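Local atomic coordinates of phosphatidylinositol-specific phospholipase C1 (Streptomyces antibioticus, PDB entry 3H4X), a protein that belongs to the calcium-dependent phosphoinositide phospholipase C family and folds as a barrel of mostly parallel strands wrapped by helices and loops. Residues A156-G161 with G177-R182; T209-A214 with P250-W255; D242-Y247 with D277-L282; A263-Y266 with S270-T273. One frame throughout, in Å; residues are numbered along the deposited sequence.

Contact 1. Residues A156-G161 with G177-R182; sequences AVYGPG and GGWPSR
Y158 meets W179 and P180 chiefly through nonpolar contact, and Y158 alone supplies the first segment's share of the 122 Å² buried here. The backbones stay well apart: the nearest pair of CA atoms, those of Y158 and P180, is separated by 10.1 Å, so the gap is bridged by side chains. With CG anti to the backbone N (chi1 -172°), Y158 directs its ring toward the second segment.

The first kind of interaction is aliphatic-to-aromatic packing. P180 comes from the opposite direction, and its CG lies 3.6 Å from Y158 CZ. The hydroxyl is included in this packing, since Y158 OH stands 3.2 Å from P180 CG and 3.4 Å from P180 CD. The phenol end therefore rests on the outer carbons of the pyrrolidine.

The second kind is aromatic-to-aromatic. W179 CZ3, on the six-membered part of the indole, sits at the edge of the Y158 ring near its plane, 4.1 Å from Y158 CE2. In the barrel of parallel strands, both segments belong to the excursion between strand 124-130 and strand 189-195. Helices 160-164 and 170-177 fill most of the chain between them, and L163 and L190 touch both Y158 and W179.

Polar bonds run elsewhere. W179 NE1 donates to H280 O, which fixes the far side of the indole. Backbone bonds join A156 and Y158 to F189, at the start of strand 189-195, while P180 and R182 pair with Y28 and T26 near the N-terminus.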
loop_
_atom_site.group_PDB
_atom_site.type_symbol
_atom_site.label_atom_id
_atom_site.label_comp_id
_atom_site.label_asym_id
_atom_site.label_seq_id
_atom_site.Cartn_x
_atom_site.Cartn_y
_atom_site.Cartn_z
ATOM N N ALA A 156 11.097 -9.104 7.609
ATOM C CA ALA A 156 9.710 -8.796 7.929
ATOM C C ALA A 156 8.877 -8.462 6.691
ATOM O O ALA A 156 7.657 -8.368 6.776
ATOM C CB ALA A 156 9.641 -7.660 8.932
ATOM N N VAL A 157 9.531 -8.288 5.547
ATOM C CA VAL A 157 8.833 -7.917 4.320
ATOM C C VAL A 157 8.426 -9.139 3.505
ATOM O O VAL A 157 9.215 -10.067 3.330
ATOM C CB VAL A 157 9.703 -6.996 3.445
ATOM C CG1 VAL A 157 8.958 -6.599 2.174
ATOM C CG2 VAL A 157 10.117 -5.770 4.231
ATOM N N TYR A 158 7.190 -9.136 3.017
ATOM C CA TYR A 158 6.760 -10.106 2.024
ATOM C C TYR A 158 6.648 -9.342 0.714
ATOM O O TYR A 158 5.789 -8.475 0.568
ATOM C CB TYR A 158 5.415 -10.719 2.405
ATOM C CG TYR A 158 5.009 -11.874 1.513
ATOM C CD1 TYR A 158 5.447 -13.169 1.770
ATOM C CD2 TYR A 158 4.189 -11.672 0.412
ATOM C CE1 TYR A 158 5.075 -14.231 0.956
ATOM C CE2 TYR A 158 3.816 -12.725 -0.407
ATOM C CZ TYR A 158 4.263 -14.002 -0.133
ATOM O OH TYR A 158 3.887 -15.043 -0.951
ATOM N N GLY A 159 7.535 -9.652 -0.224
ATOM C CA GLY A 159 7.658 -8.886 -1.462
ATOM C C GLY A 159 7.417 -9.723 -2.704
ATOM O O GLY A 159 7.096 -10.907 -2.610
ATOM N N PRO A 160 7.564 -9.110 -3.888
ATOM C CA PRO A 160 7.315 -9.802 -5.148
ATOM C C PRO A 160 8.125 -11.078 -5.316
ATOM O O PRO A 160 7.632 -12.034 -5.910
ATOM C CB PRO A 160 7.730 -8.771 -6.198
ATOM C CG PRO A 160 7.461 -7.473 -5.547
ATOM C CD PRO A 160 7.814 -7.675 -4.095
ATOM N N GLY A 161 9.361 -11.093 -4.832
ATOM C CA GLY A 161 10.173 -12.307 -4.912
ATOM C C GLY A 161 9.557 -13.447 -4.122
ATOM O O GLY A 161 9.590 -14.608 -4.535
ATOM N N GLY A 177 -1.565 -19.925 -7.991
ATOM C CA GLY A 177 -1.467 -20.394 -6.618
ATOM C C GLY A 177 -1.978 -19.448 -5.552
ATOM O O GLY A 177 -2.080 -19.835 -4.397
ATOM N N GLY A 178 -2.295 -18.214 -5.930
ATOM C CA GLY A 178 -2.803 -17.229 -4.981
ATOM C C GLY A 178 -1.797 -16.775 -3.934
ATOM O O GLY A 178 -0.591 -16.979 -4.076
ATOM N N TRP A 179 -2.315 -16.158 -2.877
ATOM C CA TRP A 179 -1.500 -15.604 -1.796
ATOM C C TRP A 179 -1.447 -16.568 -0.621
ATOM O O TRP A 179 -2.316 -17.421 -0.478
ATOM C CB TRP A 179 -2.106 -14.286 -1.306
ATOM C CG TRP A 179 -2.105 -13.201 -2.328
ATOM C CD1 TRP A 179 -3.014 -13.022 -3.326
ATOM C CD2 TRP A 179 -1.154 -12.136 -2.450
ATOM N NE1 TRP A 179 -2.689 -11.910 -4.065
ATOM C CE2 TRP A 179 -1.547 -11.354 -3.550
ATOM C CE3 TRP A 179 -0.010 -11.770 -1.736
ATOM C CZ2 TRP A 179 -0.834 -10.228 -3.958
ATOM C CZ3 TRP A 179 0.698 -10.653 -2.143
ATOM C CH2 TRP A 179 0.284 -9.898 -3.243
ATOM N N PRO A 180 -0.436 -16.426 0.244
ATOM C CA PRO A 180 -0.441 -17.226 1.462
ATOM C C PRO A 180 -1.640 -16.907 2.351
ATOM O O PRO A 180 -2.263 -15.847 2.216
ATOM C CB PRO A 180 0.857 -16.811 2.162
ATOM C CG PRO A 180 1.720 -16.264 1.073
ATOM C CD PRO A 180 0.766 -15.581 0.145
ATOM N N SER A 181 -1.955 -17.829 3.255
ATOM C CA SER A 181 -3.004 -17.595 4.232
ATOM C C SER A 181 -2.658 -16.376 5.083
ATOM O O SER A 181 -1.486 -16.036 5.267
ATOM C CB SER A 181 -3.190 -18.821 5.127
ATOM O OG SER A 181 -2.166 -18.897 6.100
ATOM N N ARG A 182 -3.687 -15.717 5.602
ATOM C CA ARG A 182 -3.475 -14.588 6.491
ATOM C C ARG A 182 -2.659 -15.011 7.713
ATOM O O ARG A 182 -1.791 -14.271 8.173
ATOM C CB ARG A 182 -4.810 -13.985 6.918
ATOM C CG ARG A 182 -5.635 -13.440 5.764
ATOM C CD ARG A 182 -6.841 -12.674 6.276
ATOM N NE ARG A 182 -6.413 -11.572 7.126
ATOM C CZ ARG A 182 -6.025 -10.386 6.669
ATOM N NH1 ARG A 182 -6.030 -10.140 5.366
ATOM N NH2 ARG A 182 -5.633 -9.446 7.516
#

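Contact 2. Residues T209-A214 with P250-W255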
loop_
_atom_site.group_PDB
_atom_site.type_symbol
_atom_site.label_atom_id
_atom_site.label_comp_id
_atom_site.label_asym_id
_atom_site.label_seq_id
_atom_site.Cartn_x
_atom_site.Cartn_y
_atom_site.Cartn_z
ATOM N N THR A 209 5.833 6.420 -11.608
ATOM C CA THR A 209 6.154 5.433 -10.591
ATOM C C THR A 209 5.815 4.010 -11.003
ATOM O O THR A 209 6.587 3.085 -10.748
ATOM C CB THR A 209 5.382 5.768 -9.308
ATOM O OG1 THR A 209 5.814 7.047 -8.828
ATOM C CG2 THR A 209 5.602 4.711 -8.233
ATOM N N ASP A 210 4.652 3.830 -11.624
ATOM C CA ASP A 210 4.179 2.489 -11.950
ATOM C C ASP A 210 5.047 1.792 -12.994
ATOM O O ASP A 210 5.543 0.690 -12.762
ATOM C CB ASP A 210 2.677 2.463 -12.296
ATOM C CG ASP A 210 2.272 3.434 -13.407
ATOM O OD1 ASP A 210 3.094 4.233 -13.915
ATOM O OD2 ASP A 210 1.076 3.387 -13.762
ATOM N N VAL A 211 5.248 2.448 -14.129
ATOM C CA VAL A 211 6.095 1.907 -15.178
ATOM C C VAL A 211 7.539 1.769 -14.704
ATOM O O VAL A 211 8.211 0.794 -15.022
ATOM C CB VAL A 211 6.028 2.782 -16.453
ATOM C CG1 VAL A 211 7.146 2.423 -17.433
ATOM C CG2 VAL A 211 4.658 2.660 -17.104
ATOM N N GLU A 212 8.015 2.740 -13.935
ATOM C CA GLU A 212 9.391 2.700 -13.470
ATOM C C GLU A 212 9.625 1.517 -12.534
ATOM O O GLU A 212 10.602 0.783 -12.683
ATOM C CB GLU A 212 9.780 4.011 -12.789
ATOM C CG GLU A 212 11.251 4.088 -12.460
ATOM C CD GLU A 212 11.703 5.478 -12.063
ATOM O OE1 GLU A 212 10.890 6.422 -12.135
ATOM O OE2 GLU A 212 12.883 5.622 -11.684
ATOM N N TYR A 213 8.739 1.325 -11.562
ATOM C CA TYR A 213 8.957 0.237 -10.619
ATOM C C TYR A 213 8.666 -1.142 -11.223
ATOM O O TYR A 213 9.396 -2.099 -10.980
ATOM C CB TYR A 213 8.205 0.455 -9.301
ATOM C CG TYR A 213 8.744 -0.425 -8.196
ATOM C CD1 TYR A 213 9.805 -0.009 -7.396
ATOM C CD2 TYR A 213 8.225 -1.692 -7.981
ATOM C CE1 TYR A 213 10.316 -0.827 -6.395
ATOM C CE2 TYR A 213 8.723 -2.511 -6.990
ATOM C CZ TYR A 213 9.766 -2.079 -6.203
ATOM O OH TYR A 213 10.246 -2.919 -5.225
ATOM N N ALA A 214 7.620 -1.240 -12.035
ATOM C CA ALA A 214 7.340 -2.496 -12.721
ATOM C C ALA A 214 8.499 -2.882 -13.641
ATOM O O ALA A 214 8.867 -4.052 -13.727
ATOM C CB ALA A 214 6.041 -2.416 -13.501
ATOM N N PRO A 250 3.815 -4.934 -23.296
ATOM C CA PRO A 250 3.181 -6.085 -22.655
ATOM C C PRO A 250 4.072 -6.733 -21.599
ATOM O O PRO A 250 3.568 -7.383 -20.684
ATOM C CB PRO A 250 2.948 -7.061 -23.814
ATOM C CG PRO A 250 3.082 -6.254 -25.050
ATOM C CD PRO A 250 4.000 -5.125 -24.744
ATOM N N ALA A 251 5.384 -6.558 -21.725
ATOM C CA ALA A 251 6.332 -7.174 -20.797
ATOM C C ALA A 251 6.224 -6.629 -19.373
ATOM O O ALA A 251 6.634 -7.288 -18.416
ATOM C CB ALA A 251 7.753 -7.025 -21.316
ATOM N N LEU A 252 5.683 -5.424 -19.231
ATOM C CA LEU A 252 5.527 -4.813 -17.915
ATOM C C LEU A 252 4.293 -5.349 -17.203
ATOM O O LEU A 252 4.249 -5.404 -15.973
ATOM C CB LEU A 252 5.403 -3.294 -18.033
ATOM C CG LEU A 252 6.606 -2.503 -18.551
ATOM C CD1 LEU A 252 6.257 -1.028 -18.705
ATOM C CD2 LEU A 252 7.811 -2.679 -17.640
ATOM N N ARG A 253 3.290 -5.738 -17.983
ATOM C CA ARG A 253 1.974 -6.040 -17.437
ATOM C C ARG A 253 1.942 -7.107 -16.341
ATOM O O ARG A 253 1.254 -6.925 -15.345
ATOM C CB ARG A 253 0.994 -6.377 -18.562
ATOM C CG ARG A 253 0.790 -5.231 -19.538
ATOM C CD ARG A 253 -0.196 -5.596 -20.626
ATOM N NE ARG A 253 -0.197 -4.594 -21.688
ATOM C CZ ARG A 253 -0.468 -4.853 -22.962
ATOM N NH1 ARG A 253 -0.757 -6.091 -23.335
ATOM N NH2 ARG A 253 -0.434 -3.877 -23.859
ATOM N N PRO A 254 2.686 -8.215 -16.507
ATOM C CA PRO A 254 2.560 -9.282 -15.506
ATOM C C PRO A 254 3.263 -8.995 -14.179
ATOM O O PRO A 254 3.300 -9.862 -13.305
ATOM C CB PRO A 254 3.184 -10.497 -16.199
ATOM C CG PRO A 254 4.112 -9.924 -17.195
ATOM C CD PRO A 254 3.503 -8.629 -17.662
ATOM N N TRP A 255 3.796 -7.787 -14.022
ATOM C CA TRP A 255 4.397 -7.379 -12.757
ATOM C C TRP A 255 3.430 -6.570 -11.902
ATOM O O TRP A 255 3.767 -6.182 -10.786
ATOM C CB TRP A 255 5.742 -6.676 -13.000
ATOM C CG TRP A 255 6.704 -7.668 -13.549
ATOM C CD1 TRP A 255 7.148 -7.766 -14.832
ATOM C CD2 TRP A 255 7.260 -8.779 -12.843
ATOM N NE1 TRP A 255 7.977 -8.856 -14.963
ATOM C CE2 TRP A 255 8.061 -9.494 -13.752
ATOM C CE3 TRP A 255 7.173 -9.226 -11.522
ATOM C CZ2 TRP A 255 8.773 -10.637 -13.382
ATOM C CZ3 TRP A 255 7.874 -10.363 -11.157
ATOM C CH2 TRP A 255 8.665 -11.054 -12.086
#
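L252 fits its two methyl groups against two successive surfaces of helix 209-222, and with 71 Å² buried it contributes more than any other residue of the pair of segments. CG lies anti to the carbonyl carbon (chi1 -65°), which sends the branch toward the helix. L252 CD1 reaches V211 CG1 at 3.8 Å, the two side chains crossing at about a right angle. The other branch turns to the backbone: L252 CD2 lies 4.1 Å from A214 C, so one leucine spans nearly a full helical turn, from residue 211 to residue 214.

A214 follows closely, with 67 Å² covered. Its small side chain is consistent with the close approach of the two backbones here, the CA atoms of A214 and W255 being 5.7 Å apart. Helix 209-222 forms the connection from strand 189-195 to the neighbouring parallel strand 232-236, a beta-alpha-beta crossover of the barrel, while 250-255 lies in the next connection, before strand 258-262.

W255 presents its first carbon and turns its indole away. Its CB is 4.3 Å from A214 CB and 4.1 Å from A214 O, and beyond this point the ring system packs on K218 and A221, further along the same helix. K218 also touches L252.

No hydrogen bond crosses between the segments. Within them, W255 N bonds to L252 O at 3.1 Å, closing a short turn from which both L252 and W255 face helix 209-222. V211 additionally packs on Y247, and A214 on F256.

Contact 3. Residues D242-Y247 with D277-L282. With EOH (ethanol), chain N.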
loop_
_atom_site.group_PDB
_atom_site.type_symbol
_atom_site.label_atom_id
_atom_site.label_comp_id
_atom_site.label_asym_id
_atom_site.label_seq_id
_atom_site.Cartn_x
_atom_site.Cartn_y
_atom_site.Cartn_z
ATOM N N ASP A 242 -9.050 -5.330 -18.366
ATOM C CA ASP A 242 -7.759 -5.497 -17.715
ATOM C C ASP A 242 -7.062 -4.144 -17.752
ATOM O O ASP A 242 -6.652 -3.690 -18.819
ATOM C CB ASP A 242 -6.929 -6.550 -18.451
ATOM C CG ASP A 242 -5.607 -6.835 -17.772
ATOM O OD1 ASP A 242 -5.123 -5.977 -17.003
ATOM O OD2 ASP A 242 -5.046 -7.923 -18.011
ATOM N N PRO A 243 -6.942 -3.477 -16.593
ATOM C CA PRO A 243 -6.385 -2.127 -16.599
ATOM C C PRO A 243 -4.954 -2.072 -17.114
ATOM O O PRO A 243 -4.481 -1.009 -17.509
ATOM C CB PRO A 243 -6.436 -1.723 -15.122
ATOM C CG PRO A 243 -7.521 -2.564 -14.536
ATOM C CD PRO A 243 -7.413 -3.874 -15.253
ATOM N N ARG A 244 -4.265 -3.207 -17.101
ATOM C CA ARG A 244 -2.869 -3.238 -17.514
ATOM C C ARG A 244 -2.703 -3.048 -19.019
ATOM O O ARG A 244 -1.597 -2.819 -19.502
ATOM C CB ARG A 244 -2.207 -4.530 -17.037
ATOM C CG ARG A 244 -2.165 -4.622 -15.514
ATOM C CD ARG A 244 -1.896 -6.025 -14.993
ATOM N NE ARG A 244 -2.870 -6.994 -15.483
ATOM C CZ ARG A 244 -2.901 -8.267 -15.111
ATOM N NH1 ARG A 244 -2.028 -8.721 -14.217
ATOM N NH2 ARG A 244 -3.799 -9.087 -15.639
ATOM N N GLU A 245 -3.807 -3.126 -19.757
ATOM C CA GLU A 245 -3.767 -2.870 -21.192
ATOM C C GLU A 245 -3.400 -1.412 -21.483
ATOM O O GLU A 245 -3.091 -1.074 -22.623
ATOM C CB GLU A 245 -5.094 -3.249 -21.851
ATOM C CG GLU A 245 -5.465 -4.725 -21.722
ATOM C CD GLU A 245 -4.622 -5.651 -22.589
ATOM O OE1 GLU A 245 -3.769 -5.166 -23.363
ATOM O OE2 GLU A 245 -4.820 -6.883 -22.495
ATOM N N ARG A 246 -3.414 -0.556 -20.458
ATOM C CA ARG A 246 -2.986 0.833 -20.613
ATOM C C ARG A 246 -1.488 0.944 -20.866
ATOM O O ARG A 246 -1.027 1.961 -21.369
ATOM C CB ARG A 246 -3.337 1.656 -19.370
ATOM C CG ARG A 246 -2.415 1.408 -18.181
ATOM C CD ARG A 246 -2.764 2.288 -16.991
ATOM N NE ARG A 246 -4.130 2.061 -16.531
ATOM C CZ ARG A 246 -4.650 2.619 -15.443
ATOM N NH1 ARG A 246 -3.916 3.443 -14.708
ATOM N NH2 ARG A 246 -5.902 2.355 -15.100
ATOM N N TYR A 247 -0.727 -0.082 -20.496
ATOM C CA TYR A 247 0.718 -0.076 -20.705
ATOM C C TYR A 247 1.030 -0.669 -22.069
ATOM O O TYR A 247 0.674 -1.812 -22.348
ATOM C CB TYR A 247 1.432 -0.855 -19.595
ATOM C CG TYR A 247 1.065 -0.370 -18.213
ATOM C CD1 TYR A 247 1.427 0.901 -17.785
ATOM C CD2 TYR A 247 0.332 -1.167 -17.346
ATOM C CE1 TYR A 247 1.077 1.361 -16.526
ATOM C CE2 TYR A 247 -0.020 -0.718 -16.085
ATOM C CZ TYR A 247 0.352 0.545 -15.682
ATOM O OH TYR A 247 -0.001 0.984 -14.425
ATOM N N ASP A 277 -11.051 -10.829 -8.229
ATOM C CA ASP A 277 -11.179 -11.877 -7.224
ATOM C C ASP A 277 -10.831 -13.239 -7.826
ATOM O O ASP A 277 -10.105 -14.035 -7.229
ATOM C CB ASP A 277 -12.609 -11.873 -6.684
ATOM C CG ASP A 277 -12.723 -12.471 -5.298
ATOM O OD1 ASP A 277 -11.767 -13.131 -4.836
ATOM O OD2 ASP A 277 -13.791 -12.278 -4.675
ATOM N N THR A 278 -11.335 -13.490 -9.029
ATOM C CA THR A 278 -11.078 -14.750 -9.718
ATOM C C THR A 278 -9.579 -14.984 -9.912
ATOM O O THR A 278 -9.094 -16.112 -9.797
ATOM C CB THR A 278 -11.799 -14.781 -11.081
ATOM O OG1 THR A 278 -13.215 -14.685 -10.876
ATOM C CG2 THR A 278 -11.478 -16.062 -11.831
ATOM N N ARG A 279 -8.851 -13.909 -10.190
ATOM C CA ARG A 279 -7.424 -13.998 -10.483
ATOM C C ARG A 279 -6.533 -13.805 -9.258
ATOM O O ARG A 279 -5.306 -13.878 -9.361
ATOM C CB ARG A 279 -7.061 -13.000 -11.584
ATOM C CG ARG A 279 -7.561 -13.425 -12.959
ATOM C CD ARG A 279 -7.646 -12.268 -13.941
ATOM N NE ARG A 279 -7.940 -12.740 -15.292
ATOM C CZ ARG A 279 -7.061 -12.752 -16.291
ATOM N NH1 ARG A 279 -5.827 -12.302 -16.104
ATOM N NH2 ARG A 279 -7.420 -13.204 -17.487
ATOM N N HIS A 280 -7.158 -13.569 -8.108
ATOM C CA HIS A 280 -6.450 -13.383 -6.837
ATOM C C HIS A 280 -5.633 -12.093 -6.778
ATOM O O HIS A 280 -4.677 -11.986 -6.006
ATOM C CB HIS A 280 -5.575 -14.595 -6.510
ATOM C CG HIS A 280 -6.283 -15.902 -6.673
ATOM N ND1 HIS A 280 -7.495 -16.172 -6.074
ATOM C CD2 HIS A 280 -5.961 -17.008 -7.385
ATOM C CE1 HIS A 280 -7.884 -17.391 -6.402
ATOM N NE2 HIS A 280 -6.972 -17.919 -7.199
ATOM N N TYR A 281 -6.013 -11.109 -7.587
ATOM C CA TYR A 281 -5.366 -9.805 -7.533
ATOM C C TYR A 281 -5.873 -9.029 -6.327
ATOM O O TYR A 281 -7.021 -9.184 -5.918
ATOM C CB TYR A 281 -5.663 -8.994 -8.791
ATOM C CG TYR A 281 -5.241 -9.635 -10.095
ATOM C CD1 TYR A 281 -4.136 -10.474 -10.166
ATOM C CD2 TYR A 281 -5.932 -9.362 -11.265
ATOM C CE1 TYR A 281 -3.747 -11.044 -11.373
ATOM C CE2 TYR A 281 -5.556 -9.918 -12.469
ATOM C CZ TYR A 281 -4.466 -10.755 -12.521
ATOM O OH TYR A 281 -4.127 -11.299 -13.738
ATOM N N LEU A 282 -5.023 -8.174 -5.769
ATOM C CA LEU A 282 -5.454 -7.303 -4.685
ATOM C C LEU A 282 -6.134 -6.072 -5.255
ATOM O O LEU A 282 -5.613 -5.438 -6.171
ATOM C CB LEU A 282 -4.281 -6.898 -3.795
ATOM C CG LEU A 282 -3.519 -8.058 -3.154
ATOM C CD1 LEU A 282 -2.432 -7.531 -2.230
ATOM C CD2 LEU A 282 -4.451 -9.001 -2.403
HETATM C C1 EOH N . -12.384 -16.049 -5.794
HETATM C C2 EOH N . -13.638 -15.991 -6.659
HETATM O O EOH N . -11.276 -16.557 -6.501
#
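R244 runs extended through chi2 and then bends at chi3 (-57°), and this kink delivers its guanidinium to the hydroxyl of Y281. R244 NH2 donates to Y281 OH at 2.9 Å, with an N-H...O angle of 143° and the oxygen somewhat tilted from the guanidinium plane. That plane and the tyrosine ring stand 71° apart. R279, extended from CG to NE, lays its CB over the centre of one face of the Y281 ring and brings R279 NH1 to Y281 OH, 3.1 Å away and in its own guanidinium plane.

Two arginines thus share one oxygen, with R244 NH2 and R279 NH1 only 3.8 Å apart. Nearby carboxylates probably offset their charge. R244 grips D242 side-on: D242 OD1 accepts from R244 NE through its syn lone pair at 2.9 Å, and D242 OD2 from R244 NH2. OD1 also accepts from R244 N, an Asx turn opening the 3-10 segment 243-246. D171 bonds both Y281 OH and R244 NH1.

H280, with positive phi, ends helix 274-278 in a Schellman motif; an ethanol, probably from the crystallisation liquor, donates its O to D277 O (2.9 Å). W275 of that helix and V235 of strand 232-236 touch R244, V174 and R175 of helix 170-177 touch Y281, and L282 begins strand 282-286.

Contact 4. Residues A263-Y266 with S270-T273; sequences AATY and SIDT. Unlike the reference sequence in segment 263-266: A264 (reference Pro).
Y266 and I271 make the closest apolar contact, the isoleucine tip CD1 lying 3.8 Å from Y266 CD1 as the two side chains cross at a slant. I271 CD1 continues to T265, whose CG2 is 4.2 Å away. On the other flank, T273 CG2 approaches Y266 CD1 at 3.9 Å.

T273 OG1 sits between its backbone N and carbonyl carbon (chi1 54°), which turns CG2 to the tyrosine and leaves the hydroxyl for polar partners. One water donates to Y266 O at 2.9 Å and to T273 OG1 at 3.1 Å, tying the last residue of helix 263-266 to the returning chain. No direct hydrogen bond joins the segments.

Both belong to one connection of the parallel-stranded barrel, between strand 258-262 and strand 282-286: the short helix runs on from the first strand, the chain reverses, and helix 274-278 follows. D272 OD1 bonds S274 OG, and this aspartate caps a backbone N at the start of that helix.

Further out, T273 OG1 also bonds A315 O, T265 OG1 bonds D262, and S270 OG bonds N268 within the reversal. L283 and M285 of strand 282-286 back the Y266 side chain.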
loop_
_atom_site.group_PDB
_atom_site.type_symbol
_atom_site.label_atom_id
_atom_site.label_comp_id
_atom_site.label_asym_id
_atom_site.label_seq_id
_atom_site.Cartn_x
_atom_site.Cartn_y
_atom_site.Cartn_z
ATOM N N ALA A 263 -13.689 3.745 -4.991
ATOM C CA ALA A 263 -14.749 2.792 -4.652
ATOM C C ALA A 263 -16.057 3.045 -5.407
ATOM O O ALA A 263 -16.649 2.116 -5.965
ATOM C CB ALA A 263 -15.006 2.786 -3.150
ATOM N N ALA A 264 -16.518 4.291 -5.415
ATOM C CA ALA A 264 -17.769 4.605 -6.097
ATOM C C ALA A 264 -17.688 4.225 -7.573
ATOM O O ALA A 264 -18.651 3.713 -8.151
ATOM C CB ALA A 264 -18.111 6.079 -5.936
ATOM N N THR A 265 -16.533 4.467 -8.182
ATOM C CA THR A 265 -16.324 4.115 -9.580
ATOM C C THR A 265 -16.407 2.602 -9.790
ATOM O O THR A 265 -17.074 2.131 -10.718
ATOM C CB THR A 265 -14.987 4.676 -10.104
ATOM O OG1 THR A 265 -14.969 6.098 -9.926
ATOM C CG2 THR A 265 -14.809 4.357 -11.578
ATOM N N TYR A 266 -15.753 1.837 -8.920
ATOM C CA TYR A 266 -15.817 0.384 -9.022
ATOM C C TYR A 266 -17.237 -0.141 -8.894
ATOM O O TYR A 266 -17.548 -1.226 -9.383
ATOM C CB TYR A 266 -14.941 -0.287 -7.964
ATOM C CG TYR A 266 -13.472 -0.303 -8.307
ATOM C CD1 TYR A 266 -13.022 -0.859 -9.500
ATOM C CD2 TYR A 266 -12.532 0.232 -7.439
ATOM C CE1 TYR A 266 -11.678 -0.871 -9.821
ATOM C CE2 TYR A 266 -11.190 0.213 -7.746
ATOM C CZ TYR A 266 -10.766 -0.331 -8.939
ATOM O OH TYR A 266 -9.422 -0.332 -9.236
ATOM N N SER A 270 -19.788 -0.030 -14.440
ATOM C CA SER A 270 -18.941 -0.075 -15.632
ATOM C C SER A 270 -17.806 -1.092 -15.545
ATOM O O SER A 270 -17.157 -1.385 -16.549
ATOM C CB SER A 270 -18.351 1.306 -15.914
ATOM O OG SER A 270 -17.507 1.718 -14.856
ATOM N N ILE A 271 -17.569 -1.626 -14.352
ATOM C CA ILE A 271 -16.421 -2.491 -14.113
ATOM C C ILE A 271 -16.837 -3.807 -13.475
ATOM O O ILE A 271 -17.562 -3.823 -12.484
ATOM C CB ILE A 271 -15.386 -1.794 -13.207
ATOM C CG1 ILE A 271 -14.896 -0.506 -13.873
ATOM C CG2 ILE A 271 -14.226 -2.732 -12.894
ATOM C CD1 ILE A 271 -14.147 0.427 -12.941
ATOM N N ASP A 272 -16.368 -4.910 -14.048
ATOM C CA ASP A 272 -16.614 -6.230 -13.493
ATOM C C ASP A 272 -15.555 -6.531 -12.436
ATOM O O ASP A 272 -14.463 -6.994 -12.754
ATOM C CB ASP A 272 -16.561 -7.285 -14.598
ATOM C CG ASP A 272 -16.736 -8.693 -14.069
ATOM O OD1 ASP A 272 -17.025 -8.849 -12.864
ATOM O OD2 ASP A 272 -16.593 -9.649 -14.864
ATOM N N THR A 273 -15.868 -6.267 -11.174
ATOM C CA THR A 273 -14.861 -6.428 -10.130
ATOM C C THR A 273 -14.586 -7.891 -9.780
ATOM O O THR A 273 -13.583 -8.187 -9.140
ATOM C CB THR A 273 -15.213 -5.637 -8.861
ATOM O OG1 THR A 273 -16.527 -5.998 -8.428
ATOM C CG2 THR A 273 -15.163 -4.137 -9.128
HETATM O O HOH W 1 -18.656 -3.755 -8.566
#

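Along the chain contact 1 closes before the rest begin. Contacts 2 and 3 then interleave, because 242-247 precedes 250-255 in the same connection between strands 232-236 and 258-262, and contact 4 falls wholly between the two segments of contact 3. Centres of contacts 2 and 3 are about 12 Å apart, and the two are joined directly: D210 OD2 lies 2.7 Å from Y247 OH, and R253 NH2 lies 2.8 Å from Y247 O. Contacts 1 and 3, about 17 Å between centres, also touch, with W179 packing on L282. Contacts 2 and 3 each join two successive strand connections, whereas contacts 1 and 4, about 26 Å apart between centres, each close within one.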